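Local coordinates for putative branched-chain amino acid transport system substrate-binding protein (Rhodopseudomonas palustris, PDB 3TX6) that probably serves as the periplasmic solute-binding component of an ABC transporter for p-coumaric and related aromatic acids, and binds 3-(4-hydroxyphenyl)pyruvic acid, at residues Q117-M122 with F152-K157; D145-L150 with Y220-A225. All coordinates share one frame; numbering follows the deposited sequence.

Contact 1: Q117-M122 with F152-K157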
ATOM      1  N   GLN A 117       4.210   2.525   0.625  1.00 14.36           N
ATOM      2  CA  GLN A 117       4.862   3.703   1.061  1.00 14.77           C
ATOM      3  C   GLN A 117       4.310   4.162   2.427  1.00 14.79           C
ATOM      4  O   GLN A 117       3.109   4.151   2.647  1.00 15.44           O
ATOM      5  CB  GLN A 117       4.675   4.829   0.051  1.00 16.96           C
ATOM      6  CG  GLN A 117       5.341   4.561  -1.304  1.00 15.75           C
ATOM      7  CD  GLN A 117       4.561   3.640  -2.230  1.00 14.66           C
ATOM      8  OE1 GLN A 117       3.447   3.232  -1.910  1.00 16.95           O
ATOM      9  NE2 GLN A 117       5.137   3.342  -3.415  1.00 17.42           N
ATOM     10  N   PRO A 118       5.213   4.566   3.348  1.00 16.14           N
ATOM     11  CA  PRO A 118       4.765   5.096   4.624  1.00 16.46           C
ATOM     12  C   PRO A 118       4.013   6.378   4.457  1.00 15.13           C
ATOM     13  O   PRO A 118       4.281   7.163   3.531  1.00 16.81           O
ATOM     14  CB  PRO A 118       6.062   5.272   5.413  1.00 18.08           C
ATOM     15  CG  PRO A 118       7.113   5.482   4.400  1.00 16.44           C
ATOM     16  CD  PRO A 118       6.675   4.655   3.199  1.00 15.59           C
ATOM     17  N   ILE A 119       3.012   6.569   5.292  1.00 16.36           N
ATOM     18  CA  ILE A 119       2.184   7.754   5.191  1.00 14.37           C
ATOM     19  C   ILE A 119       2.981   9.065   5.104  1.00 15.41           C
ATOM     20  O   ILE A 119       2.630   9.875   4.273  1.00 18.68           O
ATOM     21  CB  ILE A 119       1.114   7.786   6.291  1.00 15.10           C
ATOM     22  CG1 ILE A 119      -0.142   7.001   5.887  1.00 19.63           C
ATOM     23  CG2 ILE A 119       0.675   9.215   6.662  1.00 17.28           C
ATOM     24  CD1 ILE A 119       0.094   5.556   5.569  1.00 20.76           C
ATOM     25  N   PRO A 120       4.072   9.250   5.894  1.00 17.98           N
ATOM     26  CA  PRO A 120       4.748  10.568   5.798  1.00 18.37           C
ATOM     27  C   PRO A 120       5.370  10.854   4.455  1.00 17.88           C
ATOM     28  O   PRO A 120       5.434  12.020   4.078  1.00 19.38           O
ATOM     29  CB  PRO A 120       5.757  10.542   6.952  1.00 20.70           C
ATOM     30  CG  PRO A 120       5.053   9.674   7.963  1.00 21.67           C
ATOM     31  CD  PRO A 120       4.423   8.567   7.142  1.00 17.62           C
ATOM     32  N   ILE A 121       5.806   9.836   3.718  1.00 17.65           N
ATOM     33  CA  ILE A 121       6.352  10.064   2.395  1.00 18.54           C
ATOM     34  C   ILE A 121       5.238  10.537   1.459  1.00 17.55           C
ATOM     35  O   ILE A 121       5.416  11.472   0.666  1.00 19.57           O
ATOM     36  CB  ILE A 121       7.119   8.824   1.853  1.00 18.15           C
ATOM     37  CG1 ILE A 121       8.448   8.583   2.623  1.00 21.79           C
ATOM     38  CG2 ILE A 121       7.287   8.883   0.335  1.00 20.52           C
ATOM     39  CD1 ILE A 121       9.259   7.347   2.171  1.00 22.10           C
HETATM   40  N   MSE A 122       4.060   9.947   1.590  1.00 17.69           N
HETATM   41  CA  MSE A 122       2.933  10.303   0.742  1.00 15.98           C
HETATM   42  C   MSE A 122       2.334  11.638   1.130  1.00 16.77           C
HETATM   43  O   MSE A 122       2.001  12.459   0.263  1.00 18.43           O
HETATM   44  CB  MSE A 122       1.933   9.118   0.696  1.00 15.41           C
HETATM   45  CG  MSE A 122       2.599   7.803   0.202  1.00 16.46           C
HETATM   46 SE   MSE A 122       3.709   8.035  -1.344  1.00 20.03          SE
HETATM   47  CE  MSE A 122       2.875   6.785  -2.600  1.00 22.83           C
ATOM     48  N   PHE A 152      -4.508  11.575   9.299  1.00 18.44           N
ATOM     49  CA  PHE A 152      -4.795  12.815  10.026  1.00 19.47           C
ATOM     50  C   PHE A 152      -3.609  13.278  10.851  1.00 20.37           C
ATOM     51  O   PHE A 152      -3.291  14.454  10.829  1.00 19.50           O
ATOM     52  CB  PHE A 152      -6.040  12.743  10.899  1.00 18.94           C
ATOM     53  CG  PHE A 152      -6.360  14.044  11.561  1.00 19.98           C
ATOM     54  CD1 PHE A 152      -6.750  15.147  10.802  1.00 22.52           C
ATOM     55  CD2 PHE A 152      -6.255  14.176  12.925  1.00 26.90           C
ATOM     56  CE1 PHE A 152      -7.016  16.358  11.403  1.00 24.27           C
ATOM     57  CE2 PHE A 152      -6.538  15.380  13.534  1.00 31.12           C
ATOM     58  CZ  PHE A 152      -6.923  16.466  12.773  1.00 27.77           C
ATOM     59  N   ASN A 153      -2.980  12.380  11.589  1.00 19.95           N
ATOM     60  CA  ASN A 153      -1.870  12.778  12.417  1.00 19.68           C
ATOM     61  C   ASN A 153      -0.731  13.372  11.595  1.00 18.58           C
ATOM     62  O   ASN A 153      -0.062  14.328  12.033  1.00 20.35           O
ATOM     63  CB  ASN A 153      -1.354  11.606  13.226  1.00 19.89           C
ATOM     64  CG  ASN A 153      -2.323  11.141  14.276  1.00 23.95           C
ATOM     65  OD1 ASN A 153      -3.295  11.826  14.606  1.00 26.23           O
ATOM     66  ND2 ASN A 153      -2.032   9.971  14.838  1.00 25.76           N
ATOM     67  N   ASP A 154      -0.521  12.813  10.413  1.00 18.37           N
ATOM     68  CA  ASP A 154       0.511  13.309   9.520  1.00 19.52           C
ATOM     69  C   ASP A 154       0.143  14.714   8.994  1.00 17.43           C
ATOM     70  O   ASP A 154       1.018  15.601   8.899  1.00 19.31           O
ATOM     71  CB  ASP A 154       0.737  12.328   8.350  1.00 18.23           C
ATOM     72  CG  ASP A 154       1.852  12.780   7.417  1.00 16.02           C
ATOM     73  OD1 ASP A 154       3.010  12.726   7.867  1.00 21.58           O
ATOM     74  OD2 ASP A 154       1.563  13.230   6.258  1.00 25.59           O
ATOM     75  N   LEU A 155      -1.129  14.930   8.652  1.00 18.75           N
ATOM     76  CA  LEU A 155      -1.562  16.257   8.204  1.00 19.02           C
ATOM     77  C   LEU A 155      -1.311  17.293   9.306  1.00 22.18           C
ATOM     78  O   LEU A 155      -0.855  18.406   9.043  1.00 20.99           O
ATOM     79  CB  LEU A 155      -3.042  16.241   7.825  1.00 19.29           C
ATOM     80  CG  LEU A 155      -3.708  17.518   7.332  1.00 18.95           C
ATOM     81  CD1 LEU A 155      -3.108  18.053   6.050  1.00 24.45           C
ATOM     82  CD2 LEU A 155      -5.230  17.323   7.180  1.00 22.70           C
ATOM     83  N   LYS A 156      -1.555  16.899  10.548  1.00 20.88           N
ATOM     84  CA  LYS A 156      -1.455  17.807  11.670  1.00 22.88           C
ATOM     85  C   LYS A 156       0.026  18.067  11.950  1.00 25.65           C
ATOM     86  O   LYS A 156       0.418  19.212  12.161  1.00 31.10           O
ATOM     87  CB  LYS A 156      -2.101  17.157  12.883  1.00 29.15           C
ATOM     88  CG  LYS A 156      -2.746  18.064  13.912  1.00 41.62           C
ATOM     89  CD  LYS A 156      -3.634  17.200  14.816  1.00 44.01           C
ATOM     90  CE  LYS A 156      -2.815  16.306  15.751  1.00 55.79           C
ATOM     91  NZ  LYS A 156      -3.344  14.931  16.000  1.00 70.73           N
ATOM     92  N   LYS A 157       0.862  17.023  11.912  1.00 22.38           N
ATOM     93  CA  LYS A 157       2.252  17.188  12.332  1.00 23.88           C
ATOM     94  C   LYS A 157       3.100  17.771  11.189  1.00 24.64           C
ATOM     95  O   LYS A 157       3.687  18.846  11.305  1.00 31.49           O
ATOM     96  CB  LYS A 157       2.817  15.868  12.865  1.00 28.23           C
ATOM     97  CG  LYS A 157       4.308  15.890  13.200  1.00 36.33           C
ATOM     98  CD  LYS A 157       4.790  14.520  13.703  1.00 44.57           C
ATOM     99  CE  LYS A 157       6.300  14.514  13.967  1.00 43.06           C
ATOM    100  NZ  LYS A 157       6.872  13.176  14.285  1.00 49.18           N
TER
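Asp-154 meets Ile-119 and Pro-120, and these three residues make up the whole contact. It joins the first turn of helix 119-130 to the middle of helix 146-161. The backbones come closest at Pro-120 and Asp-154, whose CA atoms lie 6.3 Å apart. The buried surface is small, 116 Å² in all.

The nonpolar part is one branch against one methylene. CG2 of Ile-119 sits 3.5 Å from CB of Asp-154. With CG2 anti to the backbone N, this methyl reaches helix 146-161, while the CG1-CD1 arm turns away from it. CG of Asp-154 is a little farther from the same methyl, at 3.8 Å.

The carboxylate touches Pro-120 by van der Waals contact. OD1 of Asp-154 lies 3.5 Å from CA of Pro-120 and 3.6 Å from its CB. CG of Asp-154 is anti to its own backbone N (chi1 -178°), which carries the acid over to helix 119-130.

The polar bonds of the acid are made with residues outside the two segments. OD2 is bonded to Tyr-127 OH, and OD1 to Gln-158 NE2, which also bonds Pro-120 O and so bridges the two helices. Each carboxylate oxygen thus has a partner, which should limit rotation of the group.

Around the contact, Trp-151 of helix 146-161 and Pro-101 also pack on Ile-119, and Leu-155 turns to strands 137-143 and 165-172, so helix 146-161 lies between this sheet edge and the start of helix 119-130.

Contact 2: D145-L150 with Y220-A225. With ENO (3-(4-hydroxy-phenyl)pyruvic acid), chain D.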
ATOM      1  N   ASP A 145     -10.519   5.003  11.877  1.00 22.04           N
ATOM      2  CA  ASP A 145      -9.698   3.865  12.367  1.00 22.14           C
ATOM      3  C   ASP A 145      -8.199   4.190  12.172  1.00 19.99           C
ATOM      4  O   ASP A 145      -7.873   5.309  11.815  1.00 24.19           O
ATOM      5  CB  ASP A 145     -10.148   2.548  11.719  1.00 23.14           C
ATOM      6  CG  ASP A 145      -9.780   2.417  10.236  1.00 24.04           C
ATOM      7  OD1 ASP A 145      -9.016   3.211   9.700  1.00 28.24           O
ATOM      8  OD2 ASP A 145     -10.342   1.527   9.581  1.00 36.43           O
ATOM      9  N   SER A 146      -7.326   3.214  12.392  0.50 22.77           N
ATOM     10  CA  SER A 146      -5.877   3.448  12.417  0.50 25.32           C
ATOM     11  C   SER A 146      -5.364   4.085  11.124  0.50 23.40           C
ATOM     12  O   SER A 146      -4.533   4.990  11.172  0.50 24.46           O
ATOM     13  CB  SER A 146      -5.116   2.157  12.735  0.50 28.09           C
ATOM     14  OG  SER A 146      -5.455   1.117  11.834  0.50 33.26           O
ATOM     15  N   TYR A 147      -5.870   3.641   9.974  1.00 21.39           N
ATOM     16  CA  TYR A 147      -5.439   4.212   8.693  1.00 18.65           C
ATOM     17  C   TYR A 147      -5.822   5.693   8.616  1.00 20.07           C
ATOM     18  O   TYR A 147      -4.995   6.540   8.240  1.00 18.19           O
ATOM     19  CB  TYR A 147      -6.055   3.452   7.505  1.00 18.93           C
ATOM     20  CG  TYR A 147      -5.610   3.973   6.135  1.00 17.56           C
ATOM     21  CD1 TYR A 147      -4.337   3.685   5.616  1.00 18.23           C
ATOM     22  CD2 TYR A 147      -6.449   4.799   5.375  1.00 17.30           C
ATOM     23  CE1 TYR A 147      -3.941   4.177   4.384  1.00 18.04           C
ATOM     24  CE2 TYR A 147      -6.052   5.281   4.125  1.00 17.97           C
ATOM     25  CZ  TYR A 147      -4.785   5.000   3.646  1.00 16.03           C
ATOM     26  OH  TYR A 147      -4.345   5.446   2.420  1.00 17.57           O
ATOM     27  N   GLY A 148      -7.076   6.010   8.921  1.00 19.11           N
ATOM     28  CA  GLY A 148      -7.485   7.427   8.950  1.00 18.19           C
ATOM     29  C   GLY A 148      -6.755   8.279   9.984  1.00 20.84           C
ATOM     30  O   GLY A 148      -6.491   9.442   9.734  1.00 20.89           O
ATOM     31  N   ASP A 149      -6.399   7.674  11.120  1.00 18.51           N
ATOM     32  CA  ASP A 149      -5.608   8.327  12.144  1.00 20.56           C
ATOM     33  C   ASP A 149      -4.193   8.592  11.666  1.00 20.82           C
ATOM     34  O   ASP A 149      -3.657   9.699  11.871  1.00 21.72           O
ATOM     35  CB  ASP A 149      -5.515   7.433  13.404  1.00 22.89           C
ATOM     36  CG  ASP A 149      -6.845   7.327  14.186  1.00 25.85           C
ATOM     37  OD1 ASP A 149      -7.792   8.102  13.910  1.00 25.33           O
ATOM     38  OD2 ASP A 149      -6.951   6.439  15.076  1.00 26.64           O
ATOM     39  N   LEU A 150      -3.552   7.602  11.056  1.00 20.75           N
ATOM     40  CA  LEU A 150      -2.175   7.837  10.595  1.00 20.84           C
ATOM     41  C   LEU A 150      -2.163   9.057   9.650  1.00 18.91           C
ATOM     42  O   LEU A 150      -1.285   9.911   9.716  1.00 18.41           O
ATOM     43  CB  LEU A 150      -1.613   6.668   9.828  1.00 20.40           C
ATOM     44  CG  LEU A 150      -1.189   5.443  10.607  1.00 26.77           C
ATOM     45  CD1 LEU A 150      -1.077   4.229   9.676  1.00 28.95           C
ATOM     46  CD2 LEU A 150       0.129   5.743  11.311  1.00 28.05           C
ATOM     47  N   TYR A 220      -7.248  16.158  -2.645  1.00 20.98           N
ATOM     48  CA  TYR A 220      -6.068  15.336  -2.575  1.00 23.59           C
ATOM     49  C   TYR A 220      -6.451  13.961  -2.061  1.00 23.80           C
ATOM     50  O   TYR A 220      -7.274  13.807  -1.119  1.00 20.33           O
ATOM     51  CB  TYR A 220      -5.012  15.995  -1.660  1.00 21.13           C
ATOM     52  CG  TYR A 220      -4.374  17.266  -2.252  1.00 18.91           C
ATOM     53  CD1 TYR A 220      -5.032  18.521  -2.254  1.00 24.42           C
ATOM     54  CD2 TYR A 220      -3.135  17.208  -2.822  1.00 21.83           C
ATOM     55  CE1 TYR A 220      -4.440  19.640  -2.853  1.00 22.43           C
ATOM     56  CE2 TYR A 220      -2.536  18.339  -3.405  1.00 22.77           C
ATOM     57  CZ  TYR A 220      -3.194  19.555  -3.421  1.00 22.24           C
ATOM     58  OH  TYR A 220      -2.545  20.659  -3.996  1.00 24.78           O
ATOM     59  N   GLN A 221      -5.858  12.962  -2.701  1.00 20.31           N
ATOM     60  CA  GLN A 221      -6.164  11.559  -2.391  1.00 19.73           C
ATOM     61  C   GLN A 221      -4.894  10.857  -1.993  1.00 16.80           C
ATOM     62  O   GLN A 221      -3.794  11.165  -2.540  1.00 18.21           O
ATOM     63  CB  GLN A 221      -6.827  10.800  -3.562  1.00 20.90           C
ATOM     64  CG  GLN A 221      -8.247  11.229  -3.903  1.00 20.09           C
ATOM     65  CD  GLN A 221      -9.306  10.653  -2.978  1.00 19.91           C
ATOM     66  OE1 GLN A 221      -9.029   9.706  -2.230  1.00 25.72           O
ATOM     67  NE2 GLN A 221     -10.540  11.167  -3.052  1.00 23.25           N
ATOM     68  N   THR A 222      -5.060   9.874  -1.088  1.00 19.43           N
ATOM     69  CA  THR A 222      -3.959   9.016  -0.702  1.00 19.08           C
ATOM     70  C   THR A 222      -3.691   7.888  -1.685  1.00 18.87           C
ATOM     71  O   THR A 222      -4.444   7.665  -2.626  1.00 20.71           O
ATOM     72  CB  THR A 222      -4.219   8.373   0.674  1.00 16.15           C
ATOM     73  OG1 THR A 222      -5.212   7.328   0.603  1.00 18.95           O
ATOM     74  CG2 THR A 222      -4.633   9.416   1.734  1.00 19.49           C
ATOM     75  N   HIS A 223      -2.600   7.165  -1.429  1.00 18.84           N
ATOM     76  CA  HIS A 223      -2.197   6.054  -2.277  1.00 16.89           C
ATOM     77  C   HIS A 223      -3.130   4.857  -2.148  1.00 17.67           C
ATOM     78  O   HIS A 223      -3.074   3.963  -2.974  1.00 17.32           O
ATOM     79  CB  HIS A 223      -0.724   5.682  -2.120  1.00 17.51           C
ATOM     80  CG  HIS A 223      -0.261   5.423  -0.688  1.00 17.18           C
ATOM     81  ND1 HIS A 223      -0.711   6.112   0.389  1.00 16.99           N
ATOM     82  CD2 HIS A 223       0.780   4.613  -0.228  1.00 14.74           C
ATOM     83  CE1 HIS A 223      -0.014   5.671   1.492  1.00 14.81           C
ATOM     84  NE2 HIS A 223       0.878   4.768   1.098  1.00 16.47           N
ATOM     85  N   GLY A 224      -4.011   4.870  -1.140  1.00 18.13           N
ATOM     86  CA  GLY A 224      -5.107   3.906  -1.045  1.00 19.13           C
ATOM     87  C   GLY A 224      -6.130   4.022  -2.151  1.00 21.33           C
ATOM     88  O   GLY A 224      -6.966   3.093  -2.302  1.00 21.38           O
ATOM     89  N   ALA A 225      -6.034   5.094  -2.959  1.00 21.64           N
ATOM     90  CA  ALA A 225      -6.944   5.314  -4.087  1.00 20.42           C
ATOM     91  C   ALA A 225      -6.344   4.965  -5.469  1.00 20.22           C
ATOM     92  O   ALA A 225      -7.040   5.103  -6.453  1.00 22.82           O
ATOM     93  CB  ALA A 225      -7.446   6.794  -4.107  1.00 24.63           C
TER
HETATM   94  O4  ENO D 386      -4.146   0.417   4.230  1.00 19.20           O
HETATM   95  C9  ENO D 386      -3.302  -0.072   0.962  1.00 16.67           C
HETATM   96  C8  ENO D 386      -2.136  -0.029   0.226  1.00 17.51           C
HETATM   97  C7  ENO D 386      -1.509   1.192  -0.067  1.00 17.59           C
HETATM   98  C6  ENO D 386      -2.033   2.346   0.482  1.00 16.77           C
HETATM   99  C5  ENO D 386      -3.219   2.322   1.210  1.00 18.95           C
HETATM  100  C4  ENO D 386      -3.865   1.102   1.475  1.00 16.72           C
HETATM  101  O3  ENO D 386      -0.324   1.173  -0.791  1.00 25.70           O
HETATM  102  C3  ENO D 386      -5.180   1.065   2.201  1.00 20.31           C
HETATM  103  C2  ENO D 386      -5.185   0.779   3.654  1.00 19.53           C
HETATM  104  C1  ENO D 386      -6.472   0.816   4.335  1.00 19.53           C
HETATM  105  O2  ENO D 386      -6.493   0.523   5.549  1.00 18.36           O
HETATM  106  O1  ENO D 386      -7.528   1.143   3.716  1.00 20.01           O
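This is a buried polar contact in the wall of the ligand pocket. It links the first turn of helix 146-161 to the loop that follows strand 218-221. Tyr-147 and Thr-222 point toward each other from opposite directions. Their hydroxyls share one hydrogen bond, 2.8 Å from Tyr-147 OH to Thr-222 OG1. Either could be the donor. OG1 lies at the edge of the tyrosine ring, in its plane.

Thr-222 OG1 has a second bond. It accepts from Gly-224 N at 3.2 Å and closes an ST turn. A chi1 of 74° puts OG1 between the backbone N and the carbonyl carbon, where it serves both partners.

The bound 3-(4-hydroxy-phenyl)pyruvic acid packs on three residues here. Its C2 lies 3.6 Å above one face of the Tyr-147 ring, offset toward the rim. Its C6 sits over the centre of the His-223 ring, also 3.6 Å above the plane. CA of Gly-224 approaches ligand C5 to 3.3 Å. Trp-151 meets the Tyr-147 ring edge-to-face. A leucine in place of Tyr-147 would probably leave Thr-222 OG1 without its partner across the contact and take the flat ring surface from under the ligand.

Asp-145 is the N-cap of helix 146-161. Its OD1 accepts weak bonds from Tyr-147 N and Gly-148 N, and its OD2 makes a salt bridge to Arg-174, which also binds the ligand. Loops and helix starts at the ends of parallel strands, gathered round a solute, are characteristic of the binding cleft of periplasmic binding proteins.

The centres of contacts 1 and 2 are 9 Å apart, on the same side of the chain's centre. Their segments alternate along the chain: 117-122, 145-150, 152-157, 220-225. Both contacts use helix 146-161, contact 2 at its first turn and contact 1 farther along. They also touch directly. Gln-117 O is 2.8 Å from His-223 NE2, a probable hydrogen bond, and Met-122 packs on the same histidine. Contact 2 forms part of the pocket itself, whereas Ile-119 of contact 1 has its side chain about 6 Å from the ligand. Gln-117 and the start of helix 119-130 thus flank His-223 at its edge and on the side away from the ligand, and probably help to position it.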